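Local atomic coordinates of AA9 family lytic polysaccharide monooxygenase B (Heterobasidion irregulare TC 32-1, PDB entry 5NNS), a protein that oxidatively cleaves cellulose and related polysaccharides at C1 of the glycosidic bond, using an active-site copper, a reducing agent and O2 or H2O2. Residues V87-C92 with E105-N110; I109-L114 with Y215-P220; I150-L155 with F166-A171; T64-S69 with I174-E179. All coordinates share one frame; numbering follows the deposited sequence.

Contact 1 of 4, residues V87-C92 with E105-N110; sequences VYMANC and EWFKIN
Y88 and K108 cross obliquely on one face of an antiparallel strand pair of the AA9 β-sandwich that carries a classic β bulge, I109 and N110 both facing V87. K108 CB lies over one face of the Y88 ring, offset toward its rim, and the lysine chain, bent at chi3 (-75°), brings CE back to 3.3 Å from Y88 OH, which bonds weakly to Y195 OH. From there K108 NZ turns to the carbonyls of P218 and P220 and to Q111. With a serine in place of Y88, K108 would probably lose the ring against which CB and CE rest, leaving its ammonium group freer to swing from those acceptors. On the same face, A90 CB stands over the six-membered ring of W106, 3.5 Å from its centroid and 19° off the normal. The other face holds M89 and F107. With F107 CG between the backbone N and the carbonyl carbon (chi1 59°), the ring reaches back over the partner strand, its face on M89 O. M89 CB makes an off-centre CH-pi contact there, while SD approaches the ring obliquely and also meets I109 CD1 at 4.0 Å. The backbone bonds are nearly straight, M89 N to F107 O at 2.7 Å and F107 N to M89 O at 2.8 Å. At the bulge, V87 O accepts from I109 N at 2.9 Å and, weakly, from N110 N.

Contact 2 of 4, residues I109-L114 with Y215-P220; sequences INQVGL and YTIPGP. With AKR (acrylic acid), chain N; NAG (2-acetamido-2-deoxy-beta-D-glucopyranose), chain C.
I217 and Q111 approach from opposite directions, I217 CD1 coming to 3.4 Å from Q111 CD. Beyond the amide, I217 CD1 lies 3.5 Å from G113 N, where a β carbon on the glycine would collide with I217 CG1. With its OE1 turned to K108, the Q111 amide donates from NE2 a 2.7 Å bond, at 161°, to OXT of a bound acrylic acid. A leucine in place of Q111 removes both amide atoms, and the acid would probably lose this N-H donor and K108 one of its acceptors. The arrangement lays an irregular C-terminal loop roughly antiparallel along the end of strand 106-116, without β pairing; I217, G219 and P220 line the acid's pocket from the loop. Farther on, L114 CB touches Y215 CB at 4.0 Å, and a water joins L114 N to Y215 O. The Y215 ring is set by an edge-to-face contact with W124 and by its OH bonding G201 O. T216 N gives a nearly straight 2.8 Å bond to O7 of an N-acetylglucosamine, the glycan attached at N214.

Contact 3 of 4, residues I150-L155 with F166-A171; sequences ILRHEL and FYPECA
L151 and A171 exchange two backbone bonds, L151 N to A171 O at 2.7 Å being the straighter. H153 and E169 form the next pair, H153 N to E169 O and E169 N to H153 O both 3.0 Å, and L155 with Y167 the third. There Y167 N reaches L155 O at 2.8 Å, whereas the return bond from L155 N to Y167 O is 3.2 Å and arrives 45° out of the carbonyl plane. A water bonded to L151 O and H153 ND1, and weakly to E169 O across the contact, sits at the edge of the imidazole. These pairs zip the hairpin of strands 147-157 and 165-176 at the centre of the β-sandwich, and its second strand delivers Y167 to the copper site, which H1 and H80 complete; Y167 OH is held by Q165 OE1. R152 and E154, each with CG anti to the backbone N (chi1 165° for R152) and extended beyond, form a salt bridge along their own strand, NH1 with OE1 and NH2 with OE2, each bond bent and weak. S48 O and I47 O grip the guanidinium, and Y195 OH the carboxylate. Running beside R152, P168 puts its CB 3.5 Å from R152 NH2. The F166 ring lies alongside E154, F166 CD1 3.3 Å from E154 OE2 with the planes 44° apart. I150 CG2 presses on C170 CB at 3.5 Å, next to the C170-C49 disulfide.

Contact 4 of 4, residues T64-S69 with I174-E179; sequences TVAAGS and IVTGGE
T64 and T176 meet through methyl groups that their torsions bring together: T64 CG2 is anti to its own backbone N, T176 CG2 is anti to its carbonyl carbon, and the two methyls touch at 3.6 Å where the side chains cross at about a right angle. The same rotation of T176 (chi1 66°) lays its OG1 against the neighbouring strand, 3.5 Å from A66 CA. On the face turned the other way, V175 holds CG1 anti to the backbone N (chi1 175°) and meets A67 CB at 3.9 Å. The backbones pair in parallel, with axes 31° apart, the outer strand 63-66 adding itself to the edge of the mixed sheet beside 165-176. Three bonds carry the ladder: V65 N to I174 O, T176 N to V65 O and A67 N to T176 O, each 3.0 Å; the middle one comes in tilted from the carbonyl plane of V65. Past the ladder both chains run on as loops. A66 to S69 folds into a type II β turn closed by S69 N and S69 OG, both donating to A66 O from the same face of its plane, with G68 at backbone angles where a β carbon would press on the carbonyl O of A67. A67 CB packs on G178 CA at 3.8 Å, and a water bridges the two chains there, donating to A67 O at 2.7 Å and accepting from G178 N.

All four contacts reach one mixed sheet. Across it the strands run 63-66, 165-176, 147-157, 85-91, 106-116 and 123-124: contact 4 joins 63-66 to 165-176, contact 3 165-176 to 147-157, contact 1 85-91 to 106-116, while contact 2 lays the C-terminal loop against the end of 106-116. Contacts 1 and 3 have centres about 10 Å apart and are tied by backbone bonds between 85-91 and 147-157; contacts 1 and 2 share I109 and N110. Contacts 2 and 4 are the most distant, about 24 Å between centres. Along the chain, 64-69 comes first and pairs with 174-179 after contacts 1 and 3 are complete, and 215-220 of contact 2 comes last. The central hairpin of contact 3 carries Y167, one of the three residues of the copper site.

Contact 1 of 4, residues V87-C92 with E105-N110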
loop_
_atom_site.group_PDB
_atom_site.type_symbol
_atom_site.label_atom_id
_atom_site.label_comp_id
_atom_site.label_asym_id
_atom_site.label_seq_id
_atom_site.Cartn_x
_atom_site.Cartn_y
_atom_site.Cartn_z
ATOM N N VAL A 87 -0.117 -4.827 0.490
ATOM C CA VAL A 87 -0.884 -4.124 1.511
ATOM C C VAL A 87 -0.099 -4.190 2.820
ATOM O O VAL A 87 0.245 -5.270 3.293
ATOM C CB VAL A 87 -2.302 -4.704 1.659
ATOM C CG1 VAL A 87 -3.154 -3.824 2.567
ATOM C CG2 VAL A 87 -2.953 -4.839 0.284
ATOM N N TYR A 88 0.218 -3.018 3.364
ATOM C CA TYR A 88 0.961 -2.882 4.611
ATOM C C TYR A 88 0.069 -2.250 5.672
ATOM O O TYR A 88 -0.920 -1.567 5.358
ATOM C CB TYR A 88 2.175 -1.960 4.429
ATOM C CG TYR A 88 3.371 -2.523 3.691
ATOM C CD1 TYR A 88 3.395 -2.587 2.296
ATOM C CD2 TYR A 88 4.514 -2.945 4.384
ATOM C CE1 TYR A 88 4.504 -3.074 1.615
ATOM C CE2 TYR A 88 5.629 -3.433 3.708
ATOM C CZ TYR A 88 5.618 -3.494 2.326
ATOM O OH TYR A 88 6.717 -3.978 1.652
ATOM N N MET A 89 0.444 -2.464 6.930
ATOM C CA MET A 89 -0.061 -1.659 8.035
ATOM C C MET A 89 1.074 -1.254 8.973
ATOM O O MET A 89 2.154 -1.849 8.963
ATOM C CB MET A 89 -1.116 -2.423 8.823
ATOM C CG MET A 89 -2.392 -2.733 8.065
ATOM S SD MET A 89 -3.432 -3.765 9.113
ATOM C CE MET A 89 -4.103 -2.535 10.229
ATOM N N ALA A 90 0.805 -0.236 9.781
ATOM C CA ALA A 90 1.744 0.243 10.787
ATOM C C ALA A 90 0.983 0.842 11.949
ATOM O O ALA A 90 0.058 1.616 11.739
ATOM C CB ALA A 90 2.665 1.295 10.189
ATOM N N ASN A 91 1.395 0.493 13.166
ATOM C CA ASN A 91 0.883 1.127 14.381
ATOM C C ASN A 91 1.391 2.565 14.418
ATOM O O ASN A 91 2.578 2.808 14.230
ATOM C CB ASN A 91 1.358 0.363 15.625
ATOM C CG ASN A 91 0.503 0.639 16.852
ATOM O OD1 ASN A 91 0.248 1.794 17.209
ATOM N ND2 ASN A 91 0.061 -0.430 17.509
ATOM N N CYS A 92 0.486 3.512 14.647
ATOM C CA CYS A 92 0.849 4.929 14.740
ATOM C C CYS A 92 1.513 5.300 16.076
ATOM O O CYS A 92 2.133 6.361 16.179
ATOM C CB CYS A 92 -0.384 5.809 14.500
ATOM S SG CYS A 92 -1.056 5.668 12.827
ATOM N N GLU A 105 6.826 1.596 12.071
ATOM C CA GLU A 105 7.211 0.215 11.807
ATOM C C GLU A 105 6.121 -0.458 10.984
ATOM O O GLU A 105 5.016 -0.696 11.480
ATOM C CB GLU A 105 7.431 -0.538 13.113
ATOM C CG GLU A 105 8.735 -0.188 13.797
ATOM C CD GLU A 105 8.871 -0.879 15.136
ATOM O OE1 GLU A 105 8.241 -0.413 16.114
ATOM O OE2 GLU A 105 9.610 -1.886 15.211
ATOM N N TRP A 106 6.447 -0.768 9.733
ATOM C CA TRP A 106 5.480 -1.292 8.767
ATOM C C TRP A 106 5.564 -2.797 8.672
ATOM O O TRP A 106 6.660 -3.348 8.549
ATOM C CB TRP A 106 5.739 -0.693 7.385
ATOM C CG TRP A 106 5.597 0.768 7.393
ATOM C CD1 TRP A 106 6.578 1.684 7.637
ATOM C CD2 TRP A 106 4.393 1.509 7.185
ATOM N NE1 TRP A 106 6.063 2.958 7.569
ATOM C CE2 TRP A 106 4.721 2.878 7.303
ATOM C CE3 TRP A 106 3.069 1.150 6.901
ATOM C CZ2 TRP A 106 3.772 3.891 7.144
ATOM C CZ3 TRP A 106 2.120 2.162 6.739
ATOM C CH2 TRP A 106 2.479 3.515 6.865
ATOM N N PHE A 107 4.400 -3.449 8.706
ATOM C CA PHE A 107 4.288 -4.884 8.450
ATOM C C PHE A 107 3.311 -5.137 7.302
ATOM O O PHE A 107 2.348 -4.393 7.108
ATOM C CB PHE A 107 3.884 -5.664 9.714
ATOM C CG PHE A 107 2.567 -5.245 10.313
ATOM C CD1 PHE A 107 2.495 -4.157 11.186
ATOM C CD2 PHE A 107 1.400 -5.948 10.029
ATOM C CE1 PHE A 107 1.282 -3.769 11.740
ATOM C CE2 PHE A 107 0.183 -5.564 10.585
ATOM C CZ PHE A 107 0.126 -4.473 11.442
ATOM N N LYS A 108 3.572 -6.209 6.566
ATOM C CA LYS A 108 2.839 -6.568 5.359
ATOM C C LYS A 108 1.750 -7.602 5.689
ATOM O O LYS A 108 2.045 -8.651 6.259
ATOM C CB LYS A 108 3.830 -7.145 4.360
ATOM C CG LYS A 108 3.327 -7.249 2.938
ATOM C CD LYS A 108 4.353 -7.928 2.045
ATOM C CE LYS A 108 5.534 -7.025 1.700
ATOM N NZ LYS A 108 6.572 -7.740 0.905
ATOM N N ILE A 109 0.496 -7.289 5.356
ATOM C CA ILE A 109 -0.630 -8.210 5.617
ATOM C C ILE A 109 -1.096 -8.989 4.388
ATOM O O ILE A 109 -1.762 -10.014 4.527
ATOM C CB ILE A 109 -1.846 -7.510 6.277
ATOM C CG1 ILE A 109 -2.421 -6.393 5.395
ATOM C CG2 ILE A 109 -1.461 -6.990 7.657
ATOM C CD1 ILE A 109 -3.807 -5.954 5.826
ATOM N N ASN A 110 -0.755 -8.505 3.194
ATOM C CA ASN A 110 -1.159 -9.167 1.964
ATOM C C ASN A 110 -0.263 -8.745 0.808
ATOM O O ASN A 110 0.110 -7.578 0.702
ATOM C CB ASN A 110 -2.624 -8.835 1.650
ATOM C CG ASN A 110 -3.094 -9.440 0.337
ATOM O OD1 ASN A 110 -3.245 -8.734 -0.651
ATOM N ND2 ASN A 110 -3.301 -10.751 0.318
HETATM O O HOH W 1 5.136 1.910 14.376
HETATM O O HOH W 2 3.644 -1.347 13.584
#

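Contact 2 of 4, residues I109-L114 with Y215-P220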
loop_
_atom_site.group_PDB
_atom_site.type_symbol
_atom_site.label_atom_id
_atom_site.label_comp_id
_atom_site.label_asym_id
_atom_site.label_seq_id
_atom_site.Cartn_x
_atom_site.Cartn_y
_atom_site.Cartn_z
ATOM N N ILE A 109 0.496 -7.289 5.356
ATOM C CA ILE A 109 -0.630 -8.210 5.617
ATOM C C ILE A 109 -1.096 -8.989 4.388
ATOM O O ILE A 109 -1.762 -10.014 4.527
ATOM C CB ILE A 109 -1.846 -7.510 6.277
ATOM C CG1 ILE A 109 -2.421 -6.393 5.395
ATOM C CG2 ILE A 109 -1.461 -6.990 7.657
ATOM C CD1 ILE A 109 -3.807 -5.954 5.826
ATOM N N ASN A 110 -0.755 -8.505 3.194
ATOM C CA ASN A 110 -1.159 -9.167 1.964
ATOM C C ASN A 110 -0.263 -8.745 0.808
ATOM O O ASN A 110 0.110 -7.578 0.702
ATOM C CB ASN A 110 -2.624 -8.835 1.650
ATOM C CG ASN A 110 -3.094 -9.440 0.337
ATOM O OD1 ASN A 110 -3.245 -8.734 -0.651
ATOM N ND2 ASN A 110 -3.301 -10.751 0.318
ATOM N N GLN A 111 0.091 -9.698 -0.043
ATOM C CA GLN A 111 0.695 -9.376 -1.328
ATOM C C GLN A 111 0.385 -10.454 -2.350
ATOM O O GLN A 111 0.144 -11.609 -1.990
ATOM C CB GLN A 111 2.211 -9.224 -1.195
ATOM C CG GLN A 111 2.938 -10.525 -0.872
ATOM C CD GLN A 111 4.400 -10.326 -0.567
ATOM O OE1 GLN A 111 4.938 -9.229 -0.741
ATOM N NE2 GLN A 111 5.069 -11.396 -0.144
ATOM N N VAL A 112 0.372 -10.058 -3.619
ATOM C CA VAL A 112 0.297 -10.995 -4.733
ATOM C C VAL A 112 1.235 -10.471 -5.811
ATOM O O VAL A 112 1.059 -9.351 -6.299
ATOM C CB VAL A 112 -1.136 -11.154 -5.295
ATOM C CG1 VAL A 112 -1.169 -12.228 -6.382
ATOM C CG2 VAL A 112 -2.126 -11.525 -4.194
ATOM N N GLY A 113 2.233 -11.279 -6.154
ATOM C CA GLY A 113 3.232 -10.931 -7.156
ATOM C C GLY A 113 2.935 -11.672 -8.438
ATOM O O GLY A 113 1.825 -11.574 -8.973
ATOM N N LEU A 114 3.921 -12.417 -8.931
ATOM C CA LEU A 114 3.750 -13.214 -10.144
ATOM C C LEU A 114 3.010 -14.490 -9.758
ATOM O O LEU A 114 3.554 -15.319 -9.040
ATOM C CB LEU A 114 5.103 -13.533 -10.779
ATOM C CG LEU A 114 5.089 -14.378 -12.050
ATOM C CD1 LEU A 114 4.203 -13.756 -13.119
ATOM C CD2 LEU A 114 6.516 -14.570 -12.548
ATOM N N TYR A 215 9.652 -14.360 -9.075
ATOM C CA TYR A 215 9.748 -12.955 -8.721
ATOM C C TYR A 215 9.638 -12.820 -7.212
ATOM O O TYR A 215 8.566 -13.003 -6.642
ATOM C CB TYR A 215 8.660 -12.146 -9.430
ATOM C CG TYR A 215 8.652 -10.669 -9.087
ATOM C CD1 TYR A 215 9.451 -9.765 -9.784
ATOM C CD2 TYR A 215 7.832 -10.174 -8.069
ATOM C CE1 TYR A 215 9.440 -8.415 -9.475
ATOM C CE2 TYR A 215 7.812 -8.826 -7.750
ATOM C CZ TYR A 215 8.619 -7.946 -8.455
ATOM O OH TYR A 215 8.609 -6.600 -8.140
ATOM N N THR A 216 10.768 -12.515 -6.579
ATOM C CA THR A 216 10.812 -12.213 -5.161
ATOM C C THR A 216 10.218 -10.826 -4.964
ATOM O O THR A 216 10.762 -9.829 -5.448
ATOM C CB THR A 216 12.258 -12.273 -4.635
ATOM O OG1 THR A 216 12.758 -13.599 -4.833
ATOM C CG2 THR A 216 12.342 -11.907 -3.138
ATOM N N ILE A 217 9.084 -10.775 -4.277
ATOM C CA ILE A 217 8.409 -9.517 -4.040
ATOM C C ILE A 217 9.285 -8.771 -3.035
ATOM O O ILE A 217 9.707 -9.366 -2.044
ATOM C CB ILE A 217 6.974 -9.682 -3.494
ATOM C CG1 ILE A 217 6.109 -10.476 -4.478
ATOM C CG2 ILE A 217 6.341 -8.307 -3.268
ATOM C CD1 ILE A 217 4.820 -11.009 -3.881
ATOM N N PRO A 218 9.596 -7.485 -3.300
ATOM C CA PRO A 218 10.369 -6.691 -2.337
ATOM C C PRO A 218 9.675 -6.549 -0.990
ATOM O O PRO A 218 8.455 -6.689 -0.902
ATOM C CB PRO A 218 10.458 -5.311 -3.009
ATOM C CG PRO A 218 10.234 -5.569 -4.456
ATOM C CD PRO A 218 9.280 -6.706 -4.516
ATOM N N GLY A 219 10.457 -6.242 0.039
ATOM C CA GLY A 219 9.924 -6.006 1.372
ATOM C C GLY A 219 9.872 -7.281 2.175
ATOM O O GLY A 219 10.362 -8.319 1.717
ATOM N N PRO A 220 9.268 -7.224 3.376
ATOM C CA PRO A 220 9.287 -8.369 4.290
ATOM C C PRO A 220 8.283 -9.467 3.931
ATOM O O PRO A 220 7.487 -9.321 2.998
ATOM C CB PRO A 220 8.929 -7.731 5.639
ATOM C CG PRO A 220 8.028 -6.607 5.278
ATOM C CD PRO A 220 8.589 -6.065 3.982
HETATM C CA AKR N . 8.347 -13.066 0.447
HETATM C CB AKR N . 9.246 -13.913 0.925
HETATM C C AKR N . 8.596 -11.604 0.405
HETATM O O AKR N . 9.678 -11.140 0.827
HETATM O OXT AKR N . 7.720 -10.842 -0.056
HETATM C C1 NAG C . 14.867 -15.413 -9.686
HETATM C C2 NAG C . 15.262 -14.125 -8.952
HETATM C C3 NAG C . 16.757 -13.859 -9.022
HETATM C C4 NAG C . 17.530 -15.057 -8.490
HETATM C C5 NAG C . 17.171 -16.286 -9.326
HETATM C C6 NAG C . 17.869 -17.516 -8.749
HETATM C C7 NAG C . 13.685 -12.232 -8.907
HETATM C C8 NAG C . 13.129 -11.065 -9.669
HETATM N N2 NAG C . 14.610 -12.960 -9.535
HETATM O O3 NAG C . 17.055 -12.681 -8.270
HETATM O O4 NAG C . 18.945 -14.819 -8.540
HETATM O O5 NAG C . 15.750 -16.503 -9.344
HETATM O O6 NAG C . 17.460 -18.689 -9.460
HETATM O O7 NAG C . 13.292 -12.490 -7.782
HETATM O O HOH W 3 5.829 -13.206 -7.082
#

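Contact 3 of 4, residues I150-L155 with F166-A171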
loop_
_atom_site.group_PDB
_atom_site.type_symbol
_atom_site.label_atom_id
_atom_site.label_comp_id
_atom_site.label_asym_id
_atom_site.label_seq_id
_atom_site.Cartn_x
_atom_site.Cartn_y
_atom_site.Cartn_z
ATOM N N ILE A 150 -2.035 2.978 10.408
ATOM C CA ILE A 150 -2.134 3.316 8.991
ATOM C C ILE A 150 -2.375 2.023 8.208
ATOM O O ILE A 150 -1.792 0.991 8.534
ATOM C CB ILE A 150 -0.848 3.973 8.450
ATOM C CG1 ILE A 150 -0.518 5.262 9.213
ATOM C CG2 ILE A 150 -0.976 4.254 6.955
ATOM C CD1 ILE A 150 -1.580 6.345 9.141
ATOM N N LEU A 151 -3.237 2.093 7.194
ATOM C CA LEU A 151 -3.430 1.021 6.219
ATOM C C LEU A 151 -2.894 1.529 4.892
ATOM O O LEU A 151 -3.384 2.538 4.373
ATOM C CB LEU A 151 -4.915 0.683 6.064
ATOM C CG LEU A 151 -5.294 -0.347 4.987
ATOM C CD1 LEU A 151 -4.749 -1.714 5.364
ATOM C CD2 LEU A 151 -6.805 -0.400 4.783
ATOM N N ARG A 152 -1.923 0.807 4.336
ATOM C CA ARG A 152 -1.133 1.274 3.207
ATOM C C ARG A 152 -1.277 0.317 2.022
ATOM O O ARG A 152 -0.986 -0.874 2.160
ATOM C CB ARG A 152 0.337 1.388 3.637
ATOM C CG ARG A 152 1.345 1.517 2.499
ATOM C CD ARG A 152 2.736 1.819 3.016
ATOM N NE ARG A 152 3.594 2.374 1.971
ATOM C CZ ARG A 152 4.324 1.666 1.106
ATOM N NH1 ARG A 152 4.325 0.336 1.125
ATOM N NH2 ARG A 152 5.068 2.307 0.211
ATOM N N HIS A 153 -1.710 0.841 0.870
ATOM C CA HIS A 153 -1.764 0.064 -0.381
ATOM C C HIS A 153 -0.666 0.535 -1.314
ATOM O O HIS A 153 -0.429 1.737 -1.431
ATOM C CB HIS A 153 -3.121 0.204 -1.069
ATOM C CG HIS A 153 -4.238 -0.443 -0.317
ATOM N ND1 HIS A 153 -4.845 0.153 0.764
ATOM C CD2 HIS A 153 -4.843 -1.644 -0.475
ATOM C CE1 HIS A 153 -5.780 -0.652 1.239
ATOM N NE2 HIS A 153 -5.805 -1.747 0.501
ATOM N N GLU A 154 -0.015 -0.418 -1.984
ATOM C CA GLU A 154 1.105 -0.125 -2.856
ATOM C C GLU A 154 1.078 -0.973 -4.118
ATOM O O GLU A 154 0.889 -2.199 -4.062
ATOM C CB GLU A 154 2.423 -0.344 -2.125
ATOM C CG GLU A 154 3.639 0.120 -2.911
ATOM C CD GLU A 154 4.919 0.066 -2.107
ATOM O OE1 GLU A 154 5.099 -0.881 -1.305
ATOM O OE2 GLU A 154 5.747 0.989 -2.259
ATOM N N LEU A 155 1.275 -0.299 -5.248
ATOM C CA LEU A 155 1.451 -0.948 -6.535
ATOM C C LEU A 155 2.862 -0.672 -6.984
ATOM O O LEU A 155 3.320 0.471 -6.930
ATOM C CB LEU A 155 0.462 -0.395 -7.555
ATOM C CG LEU A 155 -1.022 -0.497 -7.191
ATOM C CD1 LEU A 155 -1.882 -0.037 -8.359
ATOM C CD2 LEU A 155 -1.421 -1.904 -6.775
ATOM N N PHE A 166 6.663 3.022 -7.822
ATOM C CA PHE A 166 5.930 2.797 -6.591
ATOM C C PHE A 166 4.754 3.766 -6.525
ATOM O O PHE A 166 4.932 4.973 -6.711
ATOM C CB PHE A 166 6.846 3.019 -5.387
ATOM C CG PHE A 166 8.038 2.108 -5.361
ATOM C CD1 PHE A 166 7.960 0.863 -4.754
ATOM C CD2 PHE A 166 9.244 2.488 -5.944
ATOM C CE1 PHE A 166 9.059 0.015 -4.730
ATOM C CE2 PHE A 166 10.343 1.650 -5.917
ATOM C CZ PHE A 166 10.249 0.408 -5.311
ATOM N N TYR A 167 3.559 3.231 -6.276
ATOM C CA TYR A 167 2.340 4.036 -6.133
ATOM C C TYR A 167 1.697 3.718 -4.785
ATOM O O TYR A 167 0.862 2.812 -4.700
ATOM C CB TYR A 167 1.353 3.724 -7.244
ATOM C CG TYR A 167 1.816 4.062 -8.638
ATOM C CD1 TYR A 167 1.661 5.346 -9.150
ATOM C CD2 TYR A 167 2.373 3.087 -9.459
ATOM C CE1 TYR A 167 2.060 5.650 -10.439
ATOM C CE2 TYR A 167 2.780 3.380 -10.746
ATOM C CZ TYR A 167 2.606 4.660 -11.237
ATOM O OH TYR A 167 3.020 4.967 -12.502
ATOM N N PRO A 168 2.099 4.445 -3.722
ATOM C CA PRO A 168 1.574 4.193 -2.386
ATOM C C PRO A 168 0.520 5.198 -1.947
ATOM O O PRO A 168 0.652 6.379 -2.238
ATOM C CB PRO A 168 2.818 4.347 -1.514
ATOM C CG PRO A 168 3.618 5.395 -2.210
ATOM C CD PRO A 168 3.246 5.372 -3.668
ATOM N N GLU A 169 -0.516 4.727 -1.255
ATOM C CA GLU A 169 -1.425 5.603 -0.505
ATOM C C GLU A 169 -1.662 5.041 0.888
ATOM O O GLU A 169 -1.504 3.839 1.112
ATOM C CB GLU A 169 -2.759 5.794 -1.229
ATOM C CG GLU A 169 -2.755 6.876 -2.296
ATOM C CD GLU A 169 -2.096 6.450 -3.592
ATOM O OE1 GLU A 169 -2.397 5.340 -4.084
ATOM O OE2 GLU A 169 -1.289 7.237 -4.136
ATOM N N CYS A 170 -2.038 5.929 1.809
ATOM C CA CYS A 170 -2.274 5.589 3.217
ATOM C C CYS A 170 -3.650 6.030 3.682
ATOM O O CYS A 170 -4.133 7.082 3.274
ATOM C CB CYS A 170 -1.230 6.268 4.093
ATOM S SG CYS A 170 0.417 5.558 3.922
ATOM N N ALA A 171 -4.258 5.222 4.548
ATOM C CA ALA A 171 -5.529 5.542 5.200
ATOM C C ALA A 171 -5.383 5.336 6.703
ATOM O O ALA A 171 -4.715 4.395 7.131
ATOM C CB ALA A 171 -6.634 4.659 4.651
HETATM O O HOH W 4 -4.437 2.695 1.537
#

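Contact 4 of 4, residues T64-S69 with I174-E179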
loop_
_atom_site.group_PDB
_atom_site.type_symbol
_atom_site.label_atom_id
_atom_site.label_comp_id
_atom_site.label_asym_id
_atom_site.label_seq_id
_atom_site.Cartn_x
_atom_site.Cartn_y
_atom_site.Cartn_z
ATOM N N THR A 64 -13.031 3.514 11.747
ATOM C CA THR A 64 -13.088 2.526 12.823
ATOM C C THR A 64 -13.561 1.194 12.259
ATOM O O THR A 64 -14.611 1.132 11.620
ATOM C CB THR A 64 -14.012 2.973 13.966
ATOM O OG1 THR A 64 -13.616 4.279 14.400
ATOM C CG2 THR A 64 -13.925 2.005 15.145
ATOM N N VAL A 65 -12.766 0.143 12.486
ATOM C CA VAL A 65 -13.037 -1.206 11.969
ATOM C C VAL A 65 -12.539 -2.265 12.948
ATOM O O VAL A 65 -11.525 -2.072 13.613
ATOM C CB VAL A 65 -12.380 -1.457 10.578
ATOM C CG1 VAL A 65 -13.087 -0.663 9.495
ATOM C CG2 VAL A 65 -10.890 -1.130 10.572
ATOM N N ALA A 66 -13.250 -3.385 13.030
ATOM C CA ALA A 66 -12.813 -4.507 13.859
ATOM C C ALA A 66 -11.650 -5.216 13.181
ATOM O O ALA A 66 -11.550 -5.236 11.948
ATOM C CB ALA A 66 -13.954 -5.485 14.090
ATOM N N ALA A 67 -10.759 -5.782 13.988
ATOM C CA ALA A 67 -9.729 -6.669 13.480
ATOM C C ALA A 67 -10.475 -7.883 12.947
ATOM O O ALA A 67 -11.422 -8.344 13.582
ATOM C CB ALA A 67 -8.750 -7.050 14.585
ATOM N N GLY A 68 -10.079 -8.367 11.768
ATOM C CA GLY A 68 -10.836 -9.399 11.045
ATOM C C GLY A 68 -11.672 -8.839 9.901
ATOM O O GLY A 68 -12.033 -9.585 8.987
ATOM N N SER A 69 -11.975 -7.532 9.951
ATOM C CA SER A 69 -12.769 -6.842 8.926
ATOM C C SER A 69 -12.138 -6.863 7.540
ATOM O O SER A 69 -10.921 -6.781 7.404
ATOM C CB SER A 69 -12.962 -5.361 9.283
ATOM O OG SER A 69 -13.635 -5.181 10.512
ATOM N N ILE A 174 -8.838 3.140 13.078
ATOM C CA ILE A 174 -8.894 2.782 14.487
ATOM C C ILE A 174 -9.314 1.313 14.515
ATOM O O ILE A 174 -10.439 0.982 14.150
ATOM C CB ILE A 174 -9.884 3.671 15.277
ATOM C CG1 ILE A 174 -9.453 5.144 15.199
ATOM C CG2 ILE A 174 -9.949 3.229 16.737
ATOM C CD1 ILE A 174 -10.489 6.137 15.695
ATOM N N VAL A 175 -8.393 0.437 14.916
ATOM C CA VAL A 175 -8.647 -0.999 14.966
ATOM C C VAL A 175 -9.168 -1.354 16.353
ATOM O O VAL A 175 -8.520 -1.053 17.354
ATOM C CB VAL A 175 -7.376 -1.809 14.620
ATOM C CG1 VAL A 175 -7.600 -3.305 14.798
ATOM C CG2 VAL A 175 -6.943 -1.509 13.189
ATOM N N THR A 176 -10.340 -1.986 16.399
ATOM C CA THR A 176 -10.991 -2.377 17.652
ATOM C C THR A 176 -11.019 -3.898 17.766
ATOM O O THR A 176 -10.798 -4.602 16.782
ATOM C CB THR A 176 -12.435 -1.837 17.720
ATOM O OG1 THR A 176 -13.238 -2.463 16.710
ATOM C CG2 THR A 176 -12.459 -0.321 17.524
ATOM N N GLY A 177 -11.294 -4.400 18.967
ATOM C CA GLY A 177 -11.348 -5.840 19.210
ATOM C C GLY A 177 -9.971 -6.468 19.096
ATOM O O GLY A 177 -9.004 -5.944 19.644
ATOM N N GLY A 178 -9.883 -7.585 18.378
ATOM C CA GLY A 178 -8.617 -8.279 18.166
ATOM C C GLY A 178 -8.283 -9.283 19.249
ATOM O O GLY A 178 -9.135 -9.643 20.053
ATOM N N GLU A 179 -7.038 -9.752 19.241
ATOM C CA GLU A 179 -6.540 -10.731 20.210
ATOM C C GLU A 179 -5.136 -10.347 20.694
ATOM O O GLU A 179 -4.338 -11.221 21.042
ATOM C CB GLU A 179 -6.514 -12.143 19.591
ATOM C CG GLU A 179 -7.848 -12.645 19.028
ATOM C CD GLU A 179 -7.725 -13.935 18.217
ATOM O OE1 GLU A 179 -6.760 -14.070 17.431
ATOM O OE2 GLU A 179 -8.606 -14.817 18.350
HETATM O O HOH W 5 -11.700 -8.913 16.187
#